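Local atomic coordinates of DNA polymerase III subunit beta (Pseudomonas aeruginosa, PDB entry 4TSZ), a protein that confers processivity on DNA polymerases and other proteins by tethering them to DNA. Residues Thr46-Leu50 with Ala114-Pro118; Thr272-Asn277 with Ile294-Pro299; Ile333-Arg339 with Val351-Asp357. All coordinates share one frame; numbering follows the deposited sequence.

Contact 1: residues Thr46-Leu50 with Ala114-Pro118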
ATOM      1  N   THR E  46      19.680 -20.279   0.505  1.00 44.77           N
ATOM      2  CA  THR E  46      20.362 -19.157  -0.132  1.00 44.28           C
ATOM      3  C   THR E  46      19.531 -18.506  -1.238  1.00 48.30           C
ATOM      4  O   THR E  46      18.986 -19.198  -2.096  1.00 47.57           O
ATOM      5  CB  THR E  46      21.767 -19.575  -0.607  1.00 49.48           C
ATOM      6  OG1 THR E  46      22.483 -20.170   0.480  1.00 49.75           O
ATOM      7  CG2 THR E  46      22.571 -18.409  -1.186  1.00 46.05           C
ATOM      8  N   GLY E  47      19.485 -17.175  -1.209  1.00 45.18           N
ATOM      9  CA  GLY E  47      18.837 -16.331  -2.209  1.00 43.66           C
ATOM     10  C   GLY E  47      19.820 -15.280  -2.680  1.00 48.19           C
ATOM     11  O   GLY E  47      20.627 -14.796  -1.884  1.00 49.19           O
ATOM     12  N   THR E  48      19.781 -14.934  -3.977  1.00 44.37           N
ATOM     13  CA  THR E  48      20.676 -13.945  -4.584  1.00 43.74           C
ATOM     14  C   THR E  48      20.048 -13.223  -5.773  1.00 47.95           C
ATOM     15  O   THR E  48      19.140 -13.758  -6.421  1.00 48.42           O
ATOM     16  CB  THR E  48      22.051 -14.580  -4.948  1.00 49.74           C
ATOM     17  OG1 THR E  48      22.980 -13.535  -5.231  1.00 52.29           O
ATOM     18  CG2 THR E  48      21.983 -15.542  -6.143  1.00 47.00           C
ATOM     19  N   ASP E  49      20.559 -12.026  -6.076  1.00 44.58           N
ATOM     20  CA  ASP E  49      20.184 -11.226  -7.248  1.00 44.30           C
ATOM     21  C   ASP E  49      21.484 -10.869  -7.994  1.00 49.91           C
ATOM     22  O   ASP E  49      21.483 -10.003  -8.871  1.00 50.21           O
ATOM     23  CB  ASP E  49      19.367  -9.965  -6.848  1.00 44.66           C
ATOM     24  CG  ASP E  49      20.124  -8.878  -6.088  1.00 47.84           C
ATOM     25  OD1 ASP E  49      21.277  -9.123  -5.692  1.00 49.22           O
ATOM     26  OD2 ASP E  49      19.548  -7.788  -5.874  1.00 49.78           O
ATOM     27  N   LEU E  50      22.595 -11.550  -7.607  1.00 47.16           N
ATOM     28  CA  LEU E  50      23.979 -11.394  -8.077  1.00 47.86           C
ATOM     29  C   LEU E  50      24.736 -10.199  -7.450  1.00 54.09           C
ATOM     30  O   LEU E  50      25.967 -10.167  -7.524  1.00 55.29           O
ATOM     31  CB  LEU E  50      24.124 -11.426  -9.612  1.00 48.29           C
ATOM     32  CG  LEU E  50      23.593 -12.671 -10.334  1.00 53.23           C
ATOM     33  CD1 LEU E  50      23.343 -12.373 -11.796  1.00 53.53           C
ATOM     34  CD2 LEU E  50      24.548 -13.837 -10.202  1.00 56.27           C
ATOM     35  N   ALA E 114      21.496 -27.470  -8.407  1.00 46.45           N
ATOM     36  CA  ALA E 114      22.244 -26.642  -7.465  1.00 46.89           C
ATOM     37  C   ALA E 114      23.602 -26.202  -8.033  1.00 52.59           C
ATOM     38  O   ALA E 114      24.093 -25.138  -7.656  1.00 52.41           O
ATOM     39  CB  ALA E 114      22.424 -27.381  -6.158  1.00 48.14           C
ATOM     40  N   ASN E 115      24.184 -26.990  -8.969  1.00 51.42           N
ATOM     41  CA  ASN E 115      25.455 -26.648  -9.626  1.00 52.70           C
ATOM     42  C   ASN E 115      25.341 -25.395 -10.517  1.00 55.71           C
ATOM     43  O   ASN E 115      26.355 -24.749 -10.793  1.00 55.83           O
ATOM     44  CB  ASN E 115      26.078 -27.845 -10.367  1.00 58.73           C
ATOM     45  CG  ASN E 115      25.221 -28.472 -11.441  1.00 98.72           C
ATOM     46  OD1 ASN E 115      24.971 -27.890 -12.505  1.00 98.70           O
ATOM     47  ND2 ASN E 115      24.821 -29.717 -11.221  1.00 94.25           N
ATOM     48  N   ASP E 116      24.097 -25.024 -10.902  1.00 51.30           N
ATOM     49  CA  ASP E 116      23.778 -23.845 -11.718  1.00 50.93           C
ATOM     50  C   ASP E 116      23.538 -22.589 -10.872  1.00 52.80           C
ATOM     51  O   ASP E 116      23.424 -21.492 -11.425  1.00 51.62           O
ATOM     52  CB  ASP E 116      22.573 -24.124 -12.635  1.00 52.87           C
ATOM     53  CG  ASP E 116      22.808 -25.192 -13.675  1.00 68.02           C
ATOM     54  OD1 ASP E 116      23.930 -25.253 -14.226  1.00 71.43           O
ATOM     55  OD2 ASP E 116      21.861 -25.945 -13.970  1.00 77.36           O
ATOM     56  N   PHE E 117      23.470 -22.744  -9.536  1.00 48.50           N
ATOM     57  CA  PHE E 117      23.271 -21.623  -8.622  1.00 46.99           C
ATOM     58  C   PHE E 117      24.583 -20.815  -8.477  1.00 53.07           C
ATOM     59  O   PHE E 117      25.636 -21.405  -8.211  1.00 54.31           O
ATOM     60  CB  PHE E 117      22.752 -22.097  -7.253  1.00 48.08           C
ATOM     61  CG  PHE E 117      22.100 -20.992  -6.456  1.00 47.93           C
ATOM     62  CD1 PHE E 117      20.772 -20.648  -6.673  1.00 49.75           C
ATOM     63  CD2 PHE E 117      22.819 -20.275  -5.510  1.00 49.24           C
ATOM     64  CE1 PHE E 117      20.174 -19.614  -5.954  1.00 49.01           C
ATOM     65  CE2 PHE E 117      22.215 -19.237  -4.789  1.00 51.15           C
ATOM     66  CZ  PHE E 117      20.897 -18.920  -5.014  1.00 48.07           C
ATOM     67  N   PRO E 118      24.540 -19.471  -8.651  1.00 49.59           N
ATOM     68  CA  PRO E 118      25.779 -18.673  -8.543  1.00 54.34           C
ATOM     69  C   PRO E 118      26.297 -18.471  -7.116  1.00 82.62           C
ATOM     70  O   PRO E 118      25.532 -18.530  -6.160  1.00 57.67           O
ATOM     71  CB  PRO E 118      25.404 -17.354  -9.211  1.00 55.08           C
ATOM     72  CG  PRO E 118      23.937 -17.237  -9.012  1.00 57.27           C
ATOM     73  CD  PRO E 118      23.374 -18.626  -8.983  1.00 51.73           C
TER

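Contact 2: residues Thr272-Asn277 with Ile294-Pro299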
ATOM      1  N   THR E 272       3.754  24.830   3.383  1.00 41.83           N
ATOM      2  CA  THR E 272       4.235  25.640   2.258  1.00 41.95           C
ATOM      3  C   THR E 272       4.548  24.801   1.008  1.00 44.16           C
ATOM      4  O   THR E 272       4.277  25.258  -0.099  1.00 43.65           O
ATOM      5  CB  THR E 272       5.378  26.590   2.668  1.00 49.37           C
ATOM      6  OG1 THR E 272       6.486  25.829   3.138  1.00 48.60           O
ATOM      7  CG2 THR E 272       4.949  27.613   3.716  1.00 51.51           C
ATOM      8  N   ALA E 273       5.074  23.563   1.197  1.00 40.08           N
ATOM      9  CA  ALA E 273       5.425  22.617   0.128  1.00 39.11           C
ATOM     10  C   ALA E 273       4.265  22.337  -0.832  1.00 41.81           C
ATOM     11  O   ALA E 273       4.504  22.181  -2.032  1.00 40.37           O
ATOM     12  CB  ALA E 273       5.939  21.310   0.719  1.00 38.93           C
ATOM     13  N   ILE E 274       3.011  22.320  -0.308  1.00 37.94           N
ATOM     14  CA  ILE E 274       1.768  22.117  -1.084  1.00 37.07           C
ATOM     15  C   ILE E 274       1.699  23.091  -2.276  1.00 40.74           C
ATOM     16  O   ILE E 274       1.332  22.685  -3.380  1.00 39.81           O
ATOM     17  CB  ILE E 274       0.502  22.186  -0.168  1.00 39.85           C
ATOM     18  CG1 ILE E 274       0.545  21.064   0.907  1.00 39.14           C
ATOM     19  CG2 ILE E 274      -0.816  22.116  -0.980  1.00 38.59           C
ATOM     20  CD1 ILE E 274      -0.270  21.327   2.174  1.00 42.10           C
ATOM     21  N   LEU E 275       2.091  24.355  -2.054  1.00 38.20           N
ATOM     22  CA  LEU E 275       2.075  25.372  -3.104  1.00 38.07           C
ATOM     23  C   LEU E 275       3.422  25.667  -3.779  1.00 41.76           C
ATOM     24  O   LEU E 275       3.546  26.652  -4.506  1.00 41.79           O
ATOM     25  CB  LEU E 275       1.301  26.624  -2.674  1.00 38.97           C
ATOM     26  CG  LEU E 275      -0.149  26.366  -2.226  1.00 43.42           C
ATOM     27  CD1 LEU E 275      -0.850  27.658  -1.867  1.00 45.13           C
ATOM     28  CD2 LEU E 275      -0.942  25.579  -3.292  1.00 43.13           C
ATOM     29  N   SER E 276       4.420  24.789  -3.573  1.00 37.87           N
ATOM     30  CA  SER E 276       5.712  24.925  -4.243  1.00 37.33           C
ATOM     31  C   SER E 276       5.607  24.212  -5.606  1.00 41.46           C
ATOM     32  O   SER E 276       4.697  23.396  -5.806  1.00 41.56           O
ATOM     33  CB  SER E 276       6.838  24.324  -3.404  1.00 38.31           C
ATOM     34  OG  SER E 276       6.794  22.908  -3.385  1.00 43.97           O
ATOM     35  N   ASN E 277       6.517  24.541  -6.539  1.00 38.42           N
ATOM     36  CA  ASN E 277       6.602  23.919  -7.868  1.00 39.50           C
ATOM     37  C   ASN E 277       6.721  22.395  -7.674  1.00 43.82           C
ATOM     38  O   ASN E 277       7.537  21.946  -6.867  1.00 44.54           O
ATOM     39  CB  ASN E 277       7.821  24.469  -8.614  1.00 40.80           C
ATOM     40  CG  ASN E 277       7.915  24.054 -10.060  1.00 51.72           C
ATOM     41  OD1 ASN E 277       8.125  22.883 -10.399  1.00 46.39           O
ATOM     42  ND2 ASN E 277       7.805  25.015 -10.949  1.00 41.09           N
ATOM     43  N   ILE E 294       8.780  31.812   5.644  1.00 45.47           N
ATOM     44  CA  ILE E 294       8.814  30.809   4.581  1.00 44.43           C
ATOM     45  C   ILE E 294       7.786  31.153   3.513  1.00 47.70           C
ATOM     46  O   ILE E 294       6.624  31.411   3.829  1.00 47.30           O
ATOM     47  CB  ILE E 294       8.625  29.358   5.110  1.00 46.89           C
ATOM     48  CG1 ILE E 294       9.514  29.077   6.339  1.00 47.05           C
ATOM     49  CG2 ILE E 294       8.851  28.305   3.981  1.00 47.04           C
ATOM     50  CD1 ILE E 294       8.943  28.077   7.281  1.00 51.74           C
ATOM     51  N   GLN E 295       8.216  31.149   2.250  1.00 44.20           N
ATOM     52  CA  GLN E 295       7.328  31.429   1.130  1.00 44.54           C
ATOM     53  C   GLN E 295       7.526  30.392   0.021  1.00 47.46           C
ATOM     54  O   GLN E 295       8.650  29.962  -0.240  1.00 45.51           O
ATOM     55  CB  GLN E 295       7.546  32.858   0.612  1.00 47.17           C
ATOM     56  CG  GLN E 295       6.511  33.330  -0.396  1.00 70.52           C
ATOM     57  CD  GLN E 295       7.156  33.763  -1.686  1.00 98.94           C
ATOM     58  OE1 GLN E 295       7.701  32.953  -2.449  1.00 96.15           O
ATOM     59  NE2 GLN E 295       7.093  35.058  -1.967  1.00 94.27           N
ATOM     60  N   ALA E 296       6.420  29.991  -0.613  1.00 44.63           N
ATOM     61  CA  ALA E 296       6.409  29.062  -1.733  1.00 43.81           C
ATOM     62  C   ALA E 296       5.379  29.492  -2.763  1.00 49.85           C
ATOM     63  O   ALA E 296       4.273  29.919  -2.412  1.00 49.53           O
ATOM     64  CB  ALA E 296       6.104  27.653  -1.257  1.00 43.15           C
ATOM     65  N   ASN E 297       5.746  29.378  -4.042  1.00 47.89           N
ATOM     66  CA  ASN E 297       4.848  29.669  -5.160  1.00 48.75           C
ATOM     67  C   ASN E 297       5.063  28.712  -6.312  1.00 51.24           C
ATOM     68  O   ASN E 297       6.113  28.063  -6.397  1.00 49.92           O
ATOM     69  CB  ASN E 297       4.836  31.149  -5.579  1.00 53.07           C
ATOM     70  CG  ASN E 297       6.186  31.729  -5.895  1.00 73.50           C
ATOM     71  OD1 ASN E 297       6.817  31.388  -6.899  1.00 72.00           O
ATOM     72  ND2 ASN E 297       6.640  32.644  -5.058  1.00 63.12           N
ATOM     73  N   ASN E 298       4.032  28.553  -7.147  1.00 47.74           N
ATOM     74  CA  ASN E 298       4.059  27.614  -8.253  1.00 46.63           C
ATOM     75  C   ASN E 298       3.766  28.313  -9.610  1.00 53.44           C
ATOM     76  O   ASN E 298       3.463  29.514  -9.598  1.00 54.30           O
ATOM     77  CB  ASN E 298       3.105  26.427  -7.940  1.00 41.43           C
ATOM     78  CG  ASN E 298       1.634  26.771  -7.832  1.00 46.02           C
ATOM     79  OD1 ASN E 298       1.151  27.783  -8.350  1.00 42.49           O
ATOM     80  ND2 ASN E 298       0.870  25.882  -7.216  1.00 36.54           N
ATOM     81  N   PRO E 299       3.839  27.614 -10.782  1.00 51.03           N
ATOM     82  CA  PRO E 299       3.559  28.296 -12.064  1.00 52.73           C
ATOM     83  C   PRO E 299       2.151  28.890 -12.206  1.00 58.25           C
ATOM     84  O   PRO E 299       1.992  29.861 -12.942  1.00 60.26           O
ATOM     85  CB  PRO E 299       3.841  27.213 -13.114  1.00 53.78           C
ATOM     86  CG  PRO E 299       4.709  26.214 -12.415  1.00 56.49           C
ATOM     87  CD  PRO E 299       4.195  26.198 -11.017  1.00 51.06           C
TER
HETATM   88  O   HOH W   1       2.101  23.356  -5.971  1.00 45.57           O

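Contact 3: residues Ile333-Arg339 with Val351-Asp357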
ATOM      1  N   ILE E 333      16.067  13.885  12.239  1.00 41.50           N
ATOM      2  CA  ILE E 333      16.521  14.555  13.464  1.00 41.86           C
ATOM      3  C   ILE E 333      15.714  13.957  14.651  1.00 48.79           C
ATOM      4  O   ILE E 333      14.487  14.015  14.649  1.00 48.78           O
ATOM      5  CB  ILE E 333      16.381  16.112  13.347  1.00 44.45           C
ATOM      6  CG1 ILE E 333      17.281  16.723  12.224  1.00 43.63           C
ATOM      7  CG2 ILE E 333      16.533  16.843  14.724  1.00 45.66           C
ATOM      8  CD1 ILE E 333      18.840  16.753  12.470  1.00 45.46           C
ATOM      9  N   GLY E 334      16.416  13.366  15.617  1.00 47.55           N
ATOM     10  CA  GLY E 334      15.809  12.704  16.772  1.00 48.19           C
ATOM     11  C   GLY E 334      15.532  13.578  17.979  1.00 53.24           C
ATOM     12  O   GLY E 334      14.794  13.171  18.887  1.00 53.32           O
ATOM     13  N   THR E 335      16.113  14.788  17.996  1.00 48.85           N
ATOM     14  CA  THR E 335      15.896  15.760  19.066  1.00 49.40           C
ATOM     15  C   THR E 335      14.731  16.700  18.721  1.00 49.94           C
ATOM     16  O   THR E 335      14.405  16.931  17.545  1.00 46.61           O
ATOM     17  CB  THR E 335      17.185  16.537  19.390  1.00 54.50           C
ATOM     18  OG1 THR E 335      17.653  17.180  18.206  1.00 51.34           O
ATOM     19  CG2 THR E 335      18.274  15.650  19.976  1.00 55.28           C
ATOM     20  N   GLU E 336      14.116  17.226  19.762  1.00 46.67           N
ATOM     21  CA  GLU E 336      13.009  18.183  19.749  1.00 46.42           C
ATOM     22  C   GLU E 336      13.426  19.493  19.061  1.00 50.69           C
ATOM     23  O   GLU E 336      12.627  20.102  18.347  1.00 49.56           O
ATOM     24  CB  GLU E 336      12.646  18.471  21.193  1.00 48.50           C
ATOM     25  CG  GLU E 336      11.289  19.081  21.382  1.00 53.45           C
ATOM     26  CD  GLU E 336      10.947  19.031  22.846  1.00 51.63           C
ATOM     27  OE1 GLU E 336      10.396  17.996  23.280  1.00 43.94           O
ATOM     28  OE2 GLU E 336      11.274  20.000  23.567  1.00 50.75           O
ATOM     29  N   GLN E 337      14.675  19.923  19.305  1.00 48.27           N
ATOM     30  CA  GLN E 337      15.254  21.111  18.702  1.00 48.02           C
ATOM     31  C   GLN E 337      16.217  20.703  17.592  1.00 50.51           C
ATOM     32  O   GLN E 337      16.786  19.600  17.607  1.00 48.06           O
ATOM     33  CB  GLN E 337      15.957  21.991  19.742  1.00 51.03           C
ATOM     34  CG  GLN E 337      14.989  22.720  20.665  1.00 63.82           C
ATOM     35  CD  GLN E 337      15.690  23.755  21.505  1.00 74.19           C
ATOM     36  OE1 GLN E 337      16.677  23.472  22.191  1.00 72.94           O
ATOM     37  NE2 GLN E 337      15.181  24.976  21.483  1.00 61.39           N
ATOM     38  N   VAL E 338      16.382  21.598  16.626  1.00 46.85           N
ATOM     39  CA  VAL E 338      17.247  21.388  15.481  1.00 46.37           C
ATOM     40  C   VAL E 338      18.119  22.628  15.270  1.00 51.88           C
ATOM     41  O   VAL E 338      17.651  23.764  15.447  1.00 52.37           O
ATOM     42  CB  VAL E 338      16.448  20.923  14.224  1.00 47.54           C
ATOM     43  CG1 VAL E 338      15.375  21.923  13.798  1.00 46.72           C
ATOM     44  CG2 VAL E 338      17.367  20.583  13.062  1.00 47.09           C
ATOM     45  N   ARG E 339      19.396  22.398  14.957  1.00 48.01           N
ATOM     46  CA  ARG E 339      20.356  23.464  14.693  1.00 48.60           C
ATOM     47  C   ARG E 339      20.605  23.583  13.196  1.00 50.76           C
ATOM     48  O   ARG E 339      20.907  22.588  12.536  1.00 48.45           O
ATOM     49  CB  ARG E 339      21.687  23.210  15.416  1.00 48.24           C
ATOM     50  CG  ARG E 339      21.661  23.449  16.912  1.00 55.78           C
ATOM     51  CD  ARG E 339      23.049  23.240  17.511  1.00 60.85           C
ATOM     52  NE  ARG E 339      23.435  21.824  17.558  1.00 61.27           N
ATOM     53  CZ  ARG E 339      24.664  21.366  17.332  1.00 74.78           C
ATOM     54  NH1 ARG E 339      25.646  22.203  17.016  1.00 65.32           N
ATOM     55  NH2 ARG E 339      24.919  20.064  17.407  1.00 57.06           N
ATOM     56  N   VAL E 351      23.138  21.117   9.115  1.00 44.72           N
ATOM     57  CA  VAL E 351      22.091  20.757  10.066  1.00 43.37           C
ATOM     58  C   VAL E 351      22.577  19.676  11.035  1.00 46.55           C
ATOM     59  O   VAL E 351      23.226  18.713  10.623  1.00 44.77           O
ATOM     60  CB  VAL E 351      20.750  20.383   9.363  1.00 45.34           C
ATOM     61  CG1 VAL E 351      19.598  20.321  10.364  1.00 44.54           C
ATOM     62  CG2 VAL E 351      20.408  21.368   8.244  1.00 45.10           C
ATOM     63  N   HIS E 352      22.259  19.855  12.324  1.00 44.09           N
ATOM     64  CA  HIS E 352      22.605  18.926  13.391  1.00 44.22           C
ATOM     65  C   HIS E 352      21.437  18.762  14.340  1.00 47.23           C
ATOM     66  O   HIS E 352      20.550  19.616  14.394  1.00 46.26           O
ATOM     67  CB  HIS E 352      23.767  19.487  14.241  1.00 46.63           C
ATOM     68  CG  HIS E 352      25.085  19.629  13.558  1.00 50.46           C
ATOM     69  ND1 HIS E 352      25.749  18.538  13.025  1.00 51.64           N
ATOM     70  CD2 HIS E 352      25.872  20.722  13.439  1.00 53.44           C
ATOM     71  CE1 HIS E 352      26.889  19.011  12.551  1.00 52.07           C
ATOM     72  NE2 HIS E 352      27.010  20.319  12.783  1.00 53.57           N
ATOM     73  N   GLU E 353      21.510  17.716  15.182  1.00 45.32           N
ATOM     74  CA  GLU E 353      20.597  17.518  16.302  1.00 45.99           C
ATOM     75  C   GLU E 353      20.991  18.586  17.335  1.00 52.17           C
ATOM     76  O   GLU E 353      22.085  19.152  17.242  1.00 51.56           O
ATOM     77  CB  GLU E 353      20.751  16.115  16.902  1.00 47.21           C
ATOM     78  CG  GLU E 353      20.219  15.011  16.010  1.00 48.47           C
ATOM     79  CD  GLU E 353      20.011  13.658  16.665  1.00 66.30           C
ATOM     80  OE1 GLU E 353      20.807  13.283  17.557  1.00 70.89           O
ATOM     81  OE2 GLU E 353      19.059  12.955  16.259  1.00 57.38           O
ATOM     82  N   ALA E 354      20.100  18.883  18.294  1.00 52.12           N
ATOM     83  CA  ALA E 354      20.323  19.917  19.299  1.00 54.25           C
ATOM     84  C   ALA E 354      21.526  19.718  20.204  1.00 60.85           C
ATOM     85  O   ALA E 354      22.225  20.693  20.492  1.00 61.22           O
ATOM     86  CB  ALA E 354      19.073  20.105  20.147  1.00 55.41           C
ATOM     87  N   ASP E 355      21.753  18.477  20.679  1.00 58.96           N
ATOM     88  CA  ASP E 355      22.761  18.178  21.705  1.00 60.97           C
ATOM     89  C   ASP E 355      24.059  17.481  21.286  1.00 63.85           C
ATOM     90  O   ASP E 355      24.892  17.204  22.152  1.00 63.66           O
ATOM     91  CB  ASP E 355      22.094  17.429  22.883  1.00 63.71           C
ATOM     92  CG  ASP E 355      21.492  16.063  22.537  1.00 74.48           C
ATOM     93  OD1 ASP E 355      21.459  15.703  21.326  1.00 71.88           O
ATOM     94  OD2 ASP E 355      21.042  15.362  23.470  1.00 85.19           O
ATOM     95  N   ASN E 356      24.236  17.184  19.989  1.00 59.56           N
ATOM     96  CA  ASN E 356      25.445  16.489  19.519  1.00 59.18           C
ATOM     97  C   ASN E 356      25.750  16.773  18.040  1.00 60.11           C
ATOM     98  O   ASN E 356      24.864  17.202  17.294  1.00 57.93           O
ATOM     99  CB  ASN E 356      25.321  14.972  19.767  1.00 58.33           C
ATOM    100  CG  ASN E 356      24.321  14.290  18.867  1.00 67.65           C
ATOM    101  OD1 ASN E 356      24.678  13.758  17.820  1.00 66.59           O
ATOM    102  ND2 ASN E 356      23.043  14.335  19.218  1.00 55.89           N
ATOM    103  N   ASP E 357      27.001  16.504  17.631  1.00 56.43           N
ATOM    104  CA  ASP E 357      27.482  16.674  16.257  1.00 55.32           C
ATOM    105  C   ASP E 357      27.672  15.326  15.529  1.00 57.66           C
ATOM    106  O   ASP E 357      28.200  15.325  14.414  1.00 57.56           O
ATOM    107  CB  ASP E 357      28.791  17.506  16.239  1.00 58.53           C
ATOM    108  CG  ASP E 357      28.676  18.940  16.744  1.00 67.94           C
ATOM    109  OD1 ASP E 357      27.539  19.473  16.783  1.00 67.04           O
ATOM    110  OD2 ASP E 357      29.726  19.543  17.065  1.00 74.35           O
TER

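Contact 1: residues Thr46-Leu50 with Ala114-Pro118
With its ring carbon CG turned opposite the backbone N (chi1 -161°), Phe-117 reaches from its loop to Thr-46 and Thr-48 near the end of strand 42-48. Both threonines answer with a methyl, but from different torsional positions. In Thr-46 the CG2 branch stands opposite the backbone N, whereas in Thr-48 that place goes to OG1 (chi1 -166°), and CG2 is set between N and the carbonyl carbon. Thr-46 CG2 meets Phe-117 CE2 at 3.7 Å, and Thr-48 CG2 comes within 3.7 Å of Phe-117 CZ. Phe-117 CE2 lies near both methyls, and beside them the far end of the ring approaches the backbone, Phe-117 CZ lying 3.5 Å from Thr-46 O, while Gly-47 CA sits at the ring edge.

Pro-118 extends the apolar patch. Its CD rests 3.7 Å above one face of the Phe-117 ring, toward the rim, and its CG meets Leu-50 CD2 at 3.7 Å, the two side chains crossing at about a right angle. The rotamer that offers the Thr-48 methyl to the aromatic ring also frees its hydroxyl for the chain reversal: OG1 accepts from Leu-50 N at 3.1 Å, an ST turn, and is hydrogen-bonded to Val-52 O as well. One threonine thus serves packing and turn together.

The loop carrying Phe-117 runs from strand 105-110 of a four-stranded sheet to strand 125-132, an outermost strand of the sheet that also holds 42-48. On its way it packs on that sheet, Phe-117 also touching Leu-35 of strand 33-39 and Thr-70 of strand 67-72.

Contact 2: residues Thr272-Asn277 with Ile294-Pro299
A bridge between Ser-276 and Asn-298 is made by one water oxygen that three groups grip. The water donates to Ser-276 O at 2.6 Å and to Ile-274 O at 2.8 Å, and it accepts from Asn-298 ND2 at 3.1 Å. Both of its hydrogens are therefore spent on the turn, and the strand side supplies the donor. The same amide nitrogen is hydrogen-bonded to Glu-302 OE1, which should fix the rotation of the Asn-298 side chain.

The turn itself is type I, from Ala-273 to Ser-276, and is doubly secured at Ala-273 O. Besides the backbone bond from Ser-276 N, this oxygen takes one from Ser-276 OG at 2.8 Å, in the carbonyl plane and on a lone pair; the hydroxyl can reach back because it lies between its own N and carbonyl carbon (chi1 72°).

Van der Waals contacts make up much of the remainder. Ala-296 CB presses against Thr-272 O at 3.2 Å, a tight fit, and touches Ser-276 CB. One strand repeat earlier, Ile-294 CG2 lies 3.5 Å from Thr-272 OG1, whose strongest polar partner is Ala-268 O, one helical turn back. Farther out, Asn-277 ND2 stands against Pro-299 CG at 3.6 Å, while its OD1 accepts from the backbone N of Lys-279 and Tyr-280.

Leu-275 and Asn-298 also pack on Thr-108 and Lys-75 of the second subunit, at the joint between the two copies. The end of helix 262-273 and the turn after it thus rest on alternate residues of strand 291-297, part of the helix-against-sheet packing of the domains of this DNA-encircling ring.

Contact 3: residues Ile333-Arg339 with Val351-Asp357
The guanidinium of Arg-339 has His-352 CB over one face, 3.4 Å above its plane, and Asp-357 and Glu-353 O at its edge. Asp-357 OD1 in turn lies over the centre of one face of the His-352 ring, whose plane is turned only 21° from the guanidinium. These groups belong to the beta hairpin of strands 337-342 and 349-353, where Arg-339 and His-352 form an antiparallel hydrogen-bonded pair, with both side chains on one face.

A bend at chi3 (-73°) carries the arginine head across the neighbouring strand. There NE and NH2 both donate to Glu-353 O, side-on, and NH2 makes a nearly straight salt bridge to Asp-357 OD1 at 2.8 Å. The carbonyl and carboxylate together hold the flat group in place. On the other side of the sheet, Val-338 CG2 packs on Val-351 CG1 at 3.5 Å.

Before the hairpin, the loop is tied by Glu-353, whose OE2 accepts from Gly-334 N at 2.8 Å and forms a salt bridge with Arg-142. A short chain of bonds follows: Ala-354 N donates to Thr-335 OG1 at 3.0 Å, and Thr-335 OG1 donates in turn to Gln-337 O, 2.6 Å away.

From the N terminus the three contacts follow in series, none nested in or crossing another. Contact 1 closes a span of 63 residues, joining the end of strand 42-48 to the loop that leads toward strand 125-132. Contacts 2 and 3 close much shorter spans in the C-terminal domain, 16 and 11 residues, with centres about 26 Å apart. Contact 2 lies at the end of helix 262-273, whose Leu-265 packs on Val-338 of contact 3, so one helix connects both. Contact 1, with its centre about 49 Å from that of contact 2, lies across the chain's centre from both. Contacts 1 and 3 belong to separate eight-stranded sheets, each shared between adjacent domains.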